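PDB 3WQD: D-threo-3-hydroxyaspartate dehydratase from Delftia, which catalyses the pyridoxal phosphate-dependent deamination of D-threo-3-hydroxyaspartate to oxaloacetate and ammonium, and also dehydrates related hydroxyaspartates and D-serine with help from divalent metal ions. Local coordinates for residues B[142-147]-B[178-183]; B[185-190]-B[253-258]; B[283-288]-B[329-334]. One frame throughout, in Å; residues are numbered along the deposited sequence.

Contact 1 of 3, residues B[142-147]-B[178-183]; sequences WIEIDT and GVLTHA. With PLP (pyridoxal-5'-phosphate), chain G; 999 ((3S)-3-hydroxy-D-aspartic acid), chain J.
Thr181 OG1 gives its proton to Ile145 O at 2.8 Å. It approaches from above the carbonyl plane, not along a lone pair. Thr181 OG1 in turn accepts from Thr147 OG1 at 2.9 Å, the two hydroxyls meeting tip to tip. Thr181 can serve both partners because OG1 lies anti to its backbone N (chi1 -168°). A water also bridges Ile145 O and His182 N.

Next comes the parallel ladder. Ile143 N bonds to Gly178 O and Leu180 N to Ile143 O. Ile145 N then meets Leu180 O at 2.8 Å, almost head-on to the carbonyl. These are neighbouring strands of the alanine racemase-type barrel, joined by a beta-alpha-beta crossover through helix 159-171.

On one face of the sheet, Gly178 CA sits over the five-membered ring of Trp142, 4.2 Å from its centroid. Leu180 CD2 packs against Trp142 CB on that side. On the other face Ile145 CG1 rests on Val179 CB at 3.8 Å, and helix 192-215 covers both residues.

Past the strand end, His182 lies nearly parallel to the pyridine ring of PLP, with CE1 3.3 Å from C4. From the ring edge, NE2 donates to OB of the bound hydroxyaspartate at 2.8 Å. His182 ND1 is hydrogen-bonded to Gly226 O, which fixes the rotation of the imidazole.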
loop_
_atom_site.group_PDB
_atom_site.type_symbol
_atom_site.label_atom_id
_atom_site.label_comp_id
_atom_site.label_asym_id
_atom_site.label_seq_id
_atom_site.Cartn_x
_atom_site.Cartn_y
_atom_site.Cartn_z
ATOM N N TRP B 142 -10.453 25.755 -11.369
ATOM C CA TRP B 142 -10.193 25.346 -12.766
ATOM C C TRP B 142 -11.146 24.269 -13.186
ATOM O O TRP B 142 -11.629 23.520 -12.333
ATOM C CB TRP B 142 -8.765 24.841 -12.948
ATOM C CG TRP B 142 -7.716 25.840 -12.544
ATOM C CD1 TRP B 142 -7.849 27.123 -11.982
ATOM C CD2 TRP B 142 -6.295 25.595 -12.653
ATOM N NE1 TRP B 142 -6.561 27.699 -11.739
ATOM C CE2 TRP B 142 -5.587 26.774 -12.138
ATOM C CE3 TRP B 142 -5.525 24.489 -13.113
ATOM C CZ2 TRP B 142 -4.156 26.816 -12.072
ATOM C CZ3 TRP B 142 -4.104 24.554 -13.024
ATOM C CH2 TRP B 142 -3.459 25.700 -12.525
ATOM N N ILE B 143 -11.378 24.135 -14.484
ATOM C CA ILE B 143 -12.322 23.120 -14.970
ATOM C C ILE B 143 -11.490 21.964 -15.526
ATOM O O ILE B 143 -10.575 22.170 -16.353
ATOM C CB ILE B 143 -13.262 23.703 -16.072
ATOM C CG1 ILE B 143 -14.055 24.882 -15.434
ATOM C CG2 ILE B 143 -14.166 22.530 -16.570
ATOM C CD1 ILE B 143 -14.900 25.632 -16.514
ATOM N N GLU B 144 -11.775 20.758 -15.043
ATOM C CA GLU B 144 -11.050 19.540 -15.497
ATOM C C GLU B 144 -11.621 19.049 -16.809
ATOM O O GLU B 144 -12.831 18.938 -16.946
ATOM C CB GLU B 144 -11.079 18.493 -14.392
ATOM C CG GLU B 144 -10.160 17.286 -14.736
ATOM C CD GLU B 144 -9.978 16.342 -13.562
ATOM O OE1 GLU B 144 -8.947 15.600 -13.715
ATOM O OE2 GLU B 144 -10.817 16.288 -12.643
ATOM N N ILE B 145 -10.743 18.741 -17.767
ATOM C CA ILE B 145 -11.121 18.394 -19.160
ATOM C C ILE B 145 -10.700 16.945 -19.395
ATOM O O ILE B 145 -9.603 16.537 -18.985
ATOM C CB ILE B 145 -10.364 19.299 -20.150
ATOM C CG1 ILE B 145 -10.565 20.814 -19.835
ATOM C CG2 ILE B 145 -10.802 18.955 -21.614
ATOM C CD1 ILE B 145 -12.057 21.217 -19.793
ATOM N N ASP B 146 -11.608 16.143 -19.950
ATOM C CA ASP B 146 -11.330 14.753 -20.395
ATOM C C ASP B 146 -10.803 14.857 -21.847
ATOM O O ASP B 146 -11.561 15.196 -22.780
ATOM C CB ASP B 146 -12.611 13.942 -20.345
ATOM C CG ASP B 146 -12.429 12.525 -20.811
ATOM O OD1 ASP B 146 -11.306 12.186 -21.276
ATOM O OD2 ASP B 146 -13.421 11.789 -20.772
ATOM N N THR B 147 -9.489 14.629 -22.045
ATOM C CA THR B 147 -8.900 14.694 -23.420
ATOM C C THR B 147 -8.649 13.286 -23.944
ATOM O O THR B 147 -8.396 13.148 -25.157
ATOM C CB THR B 147 -7.603 15.517 -23.451
ATOM O OG1 THR B 147 -6.681 14.987 -22.463
ATOM C CG2 THR B 147 -7.879 16.977 -23.216
ATOM N N GLY B 178 -8.648 28.669 -15.008
ATOM C CA GLY B 178 -7.970 27.883 -16.026
ATOM C C GLY B 178 -8.720 26.571 -16.263
ATOM O O GLY B 178 -9.813 26.269 -15.747
ATOM N N VAL B 179 -8.102 25.756 -17.151
ATOM C CA VAL B 179 -8.529 24.367 -17.462
ATOM C C VAL B 179 -7.311 23.453 -17.253
ATOM O O VAL B 179 -6.134 23.863 -17.399
ATOM C CB VAL B 179 -9.033 24.175 -18.920
ATOM C CG1 VAL B 179 -10.453 24.826 -19.004
ATOM C CG2 VAL B 179 -8.072 24.845 -19.942
ATOM N N LEU B 180 -7.558 22.188 -16.900
ATOM C CA LEU B 180 -6.456 21.253 -16.792
ATOM C C LEU B 180 -6.916 19.898 -17.309
ATOM O O LEU B 180 -8.137 19.557 -17.272
ATOM C CB LEU B 180 -5.929 21.115 -15.334
ATOM C CG LEU B 180 -6.862 20.288 -14.375
ATOM C CD1 LEU B 180 -6.011 19.892 -13.119
ATOM C CD2 LEU B 180 -8.085 21.077 -13.889
ATOM N N THR B 181 -5.947 19.093 -17.741
ATOM C CA THR B 181 -6.226 17.737 -18.158
ATOM C C THR B 181 -5.043 16.851 -17.738
ATOM O O THR B 181 -3.899 17.368 -17.654
ATOM C CB THR B 181 -6.481 17.660 -19.700
ATOM O OG1 THR B 181 -7.027 16.359 -19.967
ATOM C CG2 THR B 181 -5.233 17.905 -20.464
ATOM N N HIS B 182 -5.318 15.542 -17.609
ATOM C CA HIS B 182 -4.259 14.570 -17.384
ATOM C C HIS B 182 -4.449 13.437 -18.306
ATOM O O HIS B 182 -5.464 12.670 -18.183
ATOM C CB HIS B 182 -4.401 14.040 -15.912
ATOM C CG HIS B 182 -3.568 12.812 -15.604
ATOM N ND1 HIS B 182 -2.151 12.786 -15.721
ATOM C CD2 HIS B 182 -3.941 11.583 -15.115
ATOM C CE1 HIS B 182 -1.719 11.538 -15.252
ATOM N NE2 HIS B 182 -2.794 10.810 -14.965
ATOM N N ALA B 183 -3.546 13.257 -19.295
ATOM C CA ALA B 183 -3.777 12.173 -20.261
ATOM C C ALA B 183 -3.175 10.867 -19.750
ATOM O O ALA B 183 -2.136 10.376 -20.291
ATOM C CB ALA B 183 -3.266 12.562 -21.670
HETATM N N1 PLP G . -1.960 15.455 -12.840
HETATM C C2 PLP G . -2.962 14.711 -12.340
HETATM C C2A PLP G . -4.343 15.261 -12.188
HETATM C C3 PLP G . -2.740 13.310 -12.067
HETATM O O3 PLP G . -3.724 12.558 -11.587
HETATM C C4 PLP G . -1.385 12.802 -12.225
HETATM C C4A PLP G . -1.079 11.421 -11.974
HETATM C C5 PLP G . -0.380 13.755 -12.667
HETATM C C6 PLP G . -0.713 15.072 -13.028
HETATM C C5A PLP G . 1.065 13.283 -12.775
HETATM O O4P PLP G . 1.220 12.223 -13.706
HETATM P P PLP G . 2.633 11.436 -13.632
HETATM O O1P PLP G . 3.693 12.488 -13.859
HETATM O O2P PLP G . 2.482 10.488 -14.798
HETATM O O3P PLP G . 2.709 10.825 -12.314
HETATM O OD2 999 J . -1.704 6.026 -12.967
HETATM C CG 999 J . -1.028 6.956 -12.423
HETATM O OD1 999 J . -0.005 6.704 -11.709
HETATM C CB 999 J . -1.452 8.411 -12.653
HETATM O OB 999 J . -2.643 8.401 -13.551
HETATM C CA 999 J . -1.794 9.139 -11.377
HETATM N N 999 J . -2.127 10.535 -11.690
HETATM C C 999 J . -2.881 8.504 -10.619
HETATM O OXT 999 J . -2.731 7.461 -10.012
HETATM O O 999 J . -3.961 9.174 -10.570
HETATM O O HOH W 1 -8.111 14.825 -17.208
HETATM O O HOH W 2 -8.165 13.117 -19.868
#

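Contact 2 of 3, residues B[185-190]-B[253-258]; sequences SSYELD and LVMRNI. With 999 ((3S)-3-hydroxy-D-aspartic acid), chain J; PLP (pyridoxal-5'-phosphate), chain G.
Tyr187 turns CG anti to its carbonyl carbon (chi1 -76°), and Met255 bends at chi2 (-74°) and again at chi3. Together these bring the Met255 methyl over the phenol ring. The contact joins a 3-10 turn, in the loop after barrel strand 175-180, to the short helix 253-258. Met255 CE makes a CH-pi contact over one face, 3.6 Å from the Tyr187 ring centroid. Met255 SD, above that face at 5.3 Å from the centroid, adds a Met-aromatic contact. Met255 has two conformers; this describes one and is uncertain to that extent.

The ring edge faces the active site. Tyr187 OH donates to O2P of the PLP phosphate in a very short bond of 2.5 Å, with the oxygen in the ring plane. Tyr187 CE2 is 3.4 Å from OD1 of the bound hydroxyaspartate. A phenylalanine here would probably leave O2P without this donor and let the ring turn more freely beside the phosphate.

Ile258 packs against the backbone of the turn. Its CD1 touches Tyr187 CA at 3.7 Å, and its CG1 meets Leu189 O at 3.5 Å. Leu195 of helix 192-215 also touches Ile258. Pro229 of helix 228-233 packs on Tyr187.

The chain then runs past the helix end, where Asp190 CA points a C-H at Ile258 O, 3.3 Å away. Beside it, one water donates to both Asp190 O and Asn257 O, the latter at 2.8 Å.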
loop_
_atom_site.group_PDB
_atom_site.type_symbol
_atom_site.label_atom_id
_atom_site.label_comp_id
_atom_site.label_asym_id
_atom_site.label_seq_id
_atom_site.Cartn_x
_atom_site.Cartn_y
_atom_site.Cartn_z
ATOM N N SER B 185 -3.996 7.879 -20.017
ATOM C CA SER B 185 -3.987 6.726 -20.918
ATOM C C SER B 185 -2.594 6.575 -21.543
ATOM O O SER B 185 -2.319 5.505 -22.117
ATOM C CB SER B 185 -4.988 6.834 -22.081
ATOM O OG SER B 185 -4.600 7.835 -23.054
ATOM N N SER B 186 -1.687 7.526 -21.315
ATOM C CA SER B 186 -0.314 7.403 -21.843
ATOM C C SER B 186 0.378 6.148 -21.224
ATOM O O SER B 186 1.345 5.576 -21.786
ATOM C CB SER B 186 0.496 8.668 -21.546
ATOM O OG SER B 186 0.694 8.778 -20.104
ATOM N N TYR B 187 -0.097 5.703 -20.045
ATOM C CA TYR B 187 0.536 4.555 -19.346
ATOM C C TYR B 187 0.256 3.253 -20.063
ATOM O O TYR B 187 0.923 2.246 -19.771
ATOM C CB TYR B 187 -0.022 4.456 -17.933
ATOM C CG TYR B 187 0.527 5.470 -16.982
ATOM C CD1 TYR B 187 0.785 6.810 -17.313
ATOM C CD2 TYR B 187 0.869 5.071 -15.655
ATOM C CE1 TYR B 187 1.236 7.724 -16.344
ATOM C CE2 TYR B 187 1.380 5.967 -14.730
ATOM C CZ TYR B 187 1.542 7.299 -15.040
ATOM O OH TYR B 187 2.038 8.180 -14.100
ATOM N N GLU B 188 -0.663 3.265 -21.051
ATOM C CA GLU B 188 -0.943 2.074 -21.824
ATOM C C GLU B 188 -0.064 1.991 -23.081
ATOM O O GLU B 188 -0.173 0.992 -23.798
ATOM C CB GLU B 188 -2.359 2.125 -22.317
ATOM C CG GLU B 188 -3.380 1.897 -21.243
ATOM C CD GLU B 188 -4.662 2.554 -21.683
ATOM O OE1 GLU B 188 -4.987 2.590 -22.918
ATOM O OE2 GLU B 188 -5.274 3.137 -20.866
ATOM N N LEU B 189 0.769 2.987 -23.333
ATOM C CA LEU B 189 1.536 3.101 -24.602
ATOM C C LEU B 189 2.981 2.660 -24.343
ATOM O O LEU B 189 3.407 2.533 -23.186
ATOM C CB LEU B 189 1.521 4.548 -25.116
ATOM C CG LEU B 189 0.074 5.048 -25.398
ATOM C CD1 LEU B 189 0.095 6.496 -25.926
ATOM C CD2 LEU B 189 -0.731 4.078 -26.292
ATOM N N ASP B 190 3.697 2.381 -25.409
ATOM C CA ASP B 190 5.080 1.946 -25.312
ATOM C C ASP B 190 5.949 2.222 -26.530
ATOM O O ASP B 190 7.011 1.588 -26.684
ATOM C CB ASP B 190 5.167 0.455 -24.945
ATOM C CG ASP B 190 4.471 -0.426 -25.998
ATOM O OD1 ASP B 190 4.526 -0.088 -27.166
ATOM O OD2 ASP B 190 3.881 -1.456 -25.623
ATOM N N LEU B 253 9.564 0.979 -12.906
ATOM C CA LEU B 253 9.603 0.018 -14.022
ATOM C C LEU B 253 8.423 0.142 -15.023
ATOM O O LEU B 253 8.582 -0.184 -16.196
ATOM C CB LEU B 253 9.649 -1.400 -13.498
ATOM C CG LEU B 253 10.941 -1.706 -12.693
ATOM C CD1 LEU B 253 10.716 -3.044 -11.932
ATOM C CD2 LEU B 253 12.179 -1.734 -13.620
ATOM N N VAL B 254 7.254 0.608 -14.544
ATOM C CA VAL B 254 6.151 0.925 -15.474
ATOM C C VAL B 254 6.669 2.012 -16.448
ATOM O O VAL B 254 6.443 1.863 -17.682
ATOM C CB VAL B 254 4.903 1.377 -14.725
ATOM C CG1 VAL B 254 3.896 2.094 -15.637
ATOM C CG2 VAL B 254 4.223 0.129 -14.110
ATOM N N MET B 255 7.328 3.064 -15.973
ATOM C CA MET B 255 7.870 4.121 -16.876
ATOM C C MET B 255 8.940 3.568 -17.784
ATOM O O MET B 255 9.024 3.968 -19.006
ATOM C CB MET B 255 8.419 5.377 -16.140
ATOM C CG MET B 255 7.330 6.139 -15.362
ATOM S SD MET B 255 6.259 7.039 -16.463
ATOM C CE MET B 255 4.628 6.419 -16.009
ATOM N N ARG B 256 9.791 2.664 -17.270
ATOM C CA ARG B 256 10.834 2.010 -18.070
ATOM C C ARG B 256 10.185 1.281 -19.263
ATOM O O ARG B 256 10.599 1.413 -20.455
ATOM C CB ARG B 256 11.654 1.047 -17.194
ATOM C CG ARG B 256 12.755 0.355 -17.999
ATOM C CD ARG B 256 12.261 -0.951 -18.574
ATOM N NE ARG B 256 13.364 -1.752 -19.103
ATOM C CZ ARG B 256 13.176 -2.943 -19.711
ATOM N NH1 ARG B 256 11.944 -3.484 -19.808
ATOM N NH2 ARG B 256 14.170 -3.621 -20.183
ATOM N N ASN B 257 9.103 0.530 -18.961
ATOM C CA ASN B 257 8.396 -0.209 -19.987
ATOM C C ASN B 257 7.676 0.690 -21.016
ATOM O O ASN B 257 7.597 0.335 -22.205
ATOM C CB ASN B 257 7.444 -1.205 -19.416
ATOM C CG ASN B 257 8.140 -2.458 -18.904
ATOM O OD1 ASN B 257 9.260 -2.783 -19.378
ATOM N ND2 ASN B 257 7.491 -3.202 -17.994
ATOM N N ILE B 258 7.202 1.839 -20.550
ATOM C CA ILE B 258 6.537 2.773 -21.456
ATOM C C ILE B 258 7.607 3.298 -22.428
ATOM O O ILE B 258 7.279 3.660 -23.601
ATOM C CB ILE B 258 5.810 3.926 -20.650
ATOM C CG1 ILE B 258 4.608 3.341 -19.945
ATOM C CG2 ILE B 258 5.375 5.068 -21.608
ATOM C CD1 ILE B 258 4.140 4.310 -18.804
HETATM O OD2 999 J . -1.704 6.026 -12.967
HETATM C CG 999 J . -1.028 6.956 -12.423
HETATM O OD1 999 J . -0.005 6.704 -11.709
HETATM C CB 999 J . -1.452 8.411 -12.653
HETATM O OB 999 J . -2.643 8.401 -13.551
HETATM C CA 999 J . -1.794 9.139 -11.377
HETATM N N 999 J . -2.127 10.535 -11.690
HETATM C C 999 J . -2.881 8.504 -10.619
HETATM O OXT 999 J . -2.731 7.461 -10.012
HETATM O O 999 J . -3.961 9.174 -10.570
HETATM N N1 PLP G . -1.960 15.455 -12.840
HETATM C C2 PLP G . -2.962 14.711 -12.340
HETATM C C2A PLP G . -4.343 15.261 -12.188
HETATM C C3 PLP G . -2.740 13.310 -12.067
HETATM O O3 PLP G . -3.724 12.558 -11.587
HETATM C C4 PLP G . -1.385 12.802 -12.225
HETATM C C4A PLP G . -1.079 11.421 -11.974
HETATM C C5 PLP G . -0.380 13.755 -12.667
HETATM C C6 PLP G . -0.713 15.072 -13.028
HETATM C C5A PLP G . 1.065 13.283 -12.775
HETATM O O4P PLP G . 1.220 12.223 -13.706
HETATM P P PLP G . 2.633 11.436 -13.632
HETATM O O1P PLP G . 3.693 12.488 -13.859
HETATM O O2P PLP G . 2.482 10.488 -14.798
HETATM O O3P PLP G . 2.709 10.825 -12.314
HETATM O O HOH W 3 8.824 0.828 -24.693
#

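Contact 3 of 3, residues B[283-288]-B[329-334]; sequences WAIVDA and QEHGIL. With 999 ((3S)-3-hydroxy-D-aspartic acid), chain E.
An antiparallel strand pair in the C-terminal beta domain joins Ala284 to Leu334 and Val286 to Gly332. Both are hydrogen-bonded pairs. Leu334 N reaches Ala284 O at 2.7 Å, nearly in line with the carbonyl, and Ala284 N bonds back to Leu334 O. Val286 N to Gly332 O measures 2.8 Å, and Gly332 N returns a nearly straight bond to Val286 O.

Gly332 fits closely. Its CA is 3.2 Å from Ala288 O, and a beta carbon there would clash with that oxygen and with Val286 CG2.

Between these pairs lies the non-hydrogen-bonded pair Ile285 and Ile333. Their side chains run side by side, and the CD1 of Ile285 presses on the CD1 of Ile333 at 3.4 Å, tighter than usual. Ile333 CG2 stands anti to its backbone N, which places it over the Trp283 indole, 3.6 Å from the five-membered ring centroid. Strands 268-278 and 322-327 flank the pair in the mixed sheet.

Past the strands the loops turn to the second subunit. Glu330 OE1 is joined to Asp287 O by a bridging water, and also bonds to Trp390 NE1 of that subunit. Asp287 makes a salt bridge to Arg101 of the second subunit and bonds to Thr20 of its own chain. Gln329 N donates at 2.9 Å to OXT of the hydroxyaspartate that His182 of the second subunit also binds.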
loop_
_atom_site.group_PDB
_atom_site.type_symbol
_atom_site.label_atom_id
_atom_site.label_comp_id
_atom_site.label_asym_id
_atom_site.label_seq_id
_atom_site.Cartn_x
_atom_site.Cartn_y
_atom_site.Cartn_z
ATOM N N TRP B 283 14.272 -20.622 -4.876
ATOM C CA TRP B 283 13.767 -19.380 -4.243
ATOM C C TRP B 283 14.678 -18.825 -3.218
ATOM O O TRP B 283 15.201 -19.622 -2.387
ATOM C CB TRP B 283 12.465 -19.632 -3.481
ATOM C CG TRP B 283 11.238 -19.962 -4.327
ATOM C CD1 TRP B 283 11.154 -20.041 -5.745
ATOM C CD2 TRP B 283 9.887 -20.330 -3.819
ATOM N NE1 TRP B 283 9.889 -20.419 -6.121
ATOM C CE2 TRP B 283 9.049 -20.550 -5.015
ATOM C CE3 TRP B 283 9.307 -20.462 -2.537
ATOM C CZ2 TRP B 283 7.703 -20.939 -4.921
ATOM C CZ3 TRP B 283 7.936 -20.818 -2.463
ATOM C CH2 TRP B 283 7.164 -21.076 -3.628
ATOM N N ALA B 284 14.906 -17.504 -3.226
ATOM C CA ALA B 284 15.445 -16.807 -2.048
ATOM C C ALA B 284 14.247 -16.051 -1.460
ATOM O O ALA B 284 13.423 -15.531 -2.189
ATOM C CB ALA B 284 16.611 -15.849 -2.350
ATOM N N ILE B 285 14.128 -16.065 -0.144
ATOM C CA ILE B 285 13.068 -15.350 0.553
ATOM C C ILE B 285 13.667 -14.065 1.098
ATOM O O ILE B 285 14.738 -14.118 1.780
ATOM C CB ILE B 285 12.466 -16.182 1.734
ATOM C CG1 ILE B 285 12.093 -17.646 1.366
ATOM C CG2 ILE B 285 11.297 -15.384 2.368
ATOM C CD1 ILE B 285 11.213 -17.809 0.213
ATOM N N VAL B 286 13.008 -12.902 0.859
ATOM C CA VAL B 286 13.531 -11.637 1.339
ATOM C C VAL B 286 12.482 -11.015 2.244
ATOM O O VAL B 286 11.310 -11.404 2.267
ATOM C CB VAL B 286 13.873 -10.662 0.187
ATOM C CG1 VAL B 286 15.063 -11.236 -0.594
ATOM C CG2 VAL B 286 12.666 -10.320 -0.715
ATOM N N ASP B 287 12.926 -10.056 3.063
ATOM C CA ASP B 287 12.008 -9.360 4.017
ATOM C C ASP B 287 11.273 -8.170 3.401
ATOM O O ASP B 287 10.694 -7.365 4.131
ATOM C CB ASP B 287 12.734 -8.997 5.328
ATOM C CG ASP B 287 13.827 -7.962 5.131
ATOM O OD1 ASP B 287 14.100 -7.508 3.989
ATOM O OD2 ASP B 287 14.498 -7.587 6.117
ATOM N N ALA B 288 11.309 -8.043 2.084
ATOM C CA ALA B 288 10.416 -7.101 1.330
ATOM C C ALA B 288 9.269 -7.871 0.695
ATOM O O ALA B 288 9.450 -8.441 -0.405
ATOM C CB ALA B 288 11.204 -6.270 0.285
ATOM N N GLN B 329 2.689 -10.652 2.892
ATOM C CA GLN B 329 2.757 -9.321 3.514
ATOM C C GLN B 329 4.208 -8.894 3.822
ATOM O O GLN B 329 4.600 -7.773 3.479
ATOM C CB GLN B 329 1.870 -9.368 4.739
ATOM C CG GLN B 329 1.658 -7.967 5.377
ATOM C CD GLN B 329 0.512 -7.955 6.359
ATOM O OE1 GLN B 329 -0.542 -8.596 6.094
ATOM N NE2 GLN B 329 0.605 -7.085 7.382
ATOM N N GLU B 330 4.988 -9.773 4.527
ATOM C CA GLU B 330 6.358 -9.388 4.943
ATOM C C GLU B 330 7.402 -10.359 4.360
ATOM O O GLU B 330 8.533 -10.318 4.795
ATOM C CB GLU B 330 6.463 -9.359 6.483
ATOM C CG GLU B 330 5.611 -8.211 7.084
ATOM C CD GLU B 330 6.181 -6.800 6.733
ATOM O OE1 GLU B 330 7.395 -6.623 6.328
ATOM O OE2 GLU B 330 5.399 -5.804 6.905
ATOM N N HIS B 331 7.028 -11.152 3.348
ATOM C CA HIS B 331 7.967 -12.077 2.712
ATOM C C HIS B 331 7.881 -11.841 1.236
ATOM O O HIS B 331 6.756 -11.916 0.664
ATOM C CB HIS B 331 7.571 -13.564 2.872
ATOM C CG HIS B 331 7.460 -14.088 4.278
ATOM N ND1 HIS B 331 6.441 -13.769 5.120
ATOM C CD2 HIS B 331 8.300 -14.980 4.982
ATOM C CE1 HIS B 331 6.594 -14.439 6.312
ATOM N NE2 HIS B 331 7.721 -15.204 6.206
ATOM N N GLY B 332 9.004 -11.637 0.578
ATOM C CA GLY B 332 9.072 -11.616 -0.905
ATOM C C GLY B 332 9.764 -12.886 -1.386
ATOM O O GLY B 332 10.706 -13.372 -0.727
ATOM N N ILE B 333 9.339 -13.375 -2.568
ATOM C CA ILE B 333 9.887 -14.625 -3.136
ATOM C C ILE B 333 10.729 -14.134 -4.299
ATOM O O ILE B 333 10.197 -13.602 -5.266
ATOM C CB ILE B 333 8.809 -15.662 -3.590
ATOM C CG1 ILE B 333 7.841 -16.131 -2.480
ATOM C CG2 ILE B 333 9.518 -16.845 -4.266
ATOM C CD1 ILE B 333 8.514 -16.362 -1.242
ATOM N N LEU B 334 12.043 -14.274 -4.195
ATOM C CA LEU B 334 13.016 -13.910 -5.217
ATOM C C LEU B 334 13.333 -15.182 -6.066
ATOM O O LEU B 334 13.628 -16.262 -5.539
ATOM C CB LEU B 334 14.258 -13.314 -4.586
ATOM C CG LEU B 334 15.401 -12.893 -5.519
ATOM C CD1 LEU B 334 16.374 -11.952 -4.805
ATOM C CD2 LEU B 334 16.129 -14.099 -6.152
HETATM O OD2 999 E . -1.827 -14.236 2.158
HETATM C CG 999 E . -2.045 -13.843 3.321
HETATM O OD1 999 E . -2.779 -12.845 3.591
HETATM C CB 999 E . -1.401 -14.629 4.442
HETATM O OB 999 E . -0.621 -15.724 3.841
HETATM C CA 999 E . -0.526 -13.727 5.312
HETATM N N 999 E . 0.030 -14.507 6.450
HETATM C C 999 E . 0.639 -13.116 4.603
HETATM O OXT 999 E . 0.429 -12.173 3.800
HETATM O O 999 E . 1.788 -13.498 4.888
HETATM O O HOH W 4 9.762 -7.647 6.867
HETATM O O HOH W 5 7.673 -6.319 3.651
#

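How the contacts relate
The three contacts follow one another along the chain. None nests in or crosses another. Contact 1 comes first and closes a loop that holds helix 159-171, tying two neighbouring barrel strands. Contact 2 opens almost at once, at residue 185. It closes a longer loop with helix 192-215 and strands 222-225 and 242-243, and brings helix 253-258 against the loop after strand 175-180. Contacts 1 and 2 both touch one PLP and its hydroxyaspartate. Contact 3 lies in the C-terminal domain, about 41 Å from contact 1 between centres. It closes the last loop, with helix 290-293 and strands 310-312, 318-319 and 322-327, by pairing strands 283-286 and 332-336, and reaches the second subunit's ligand.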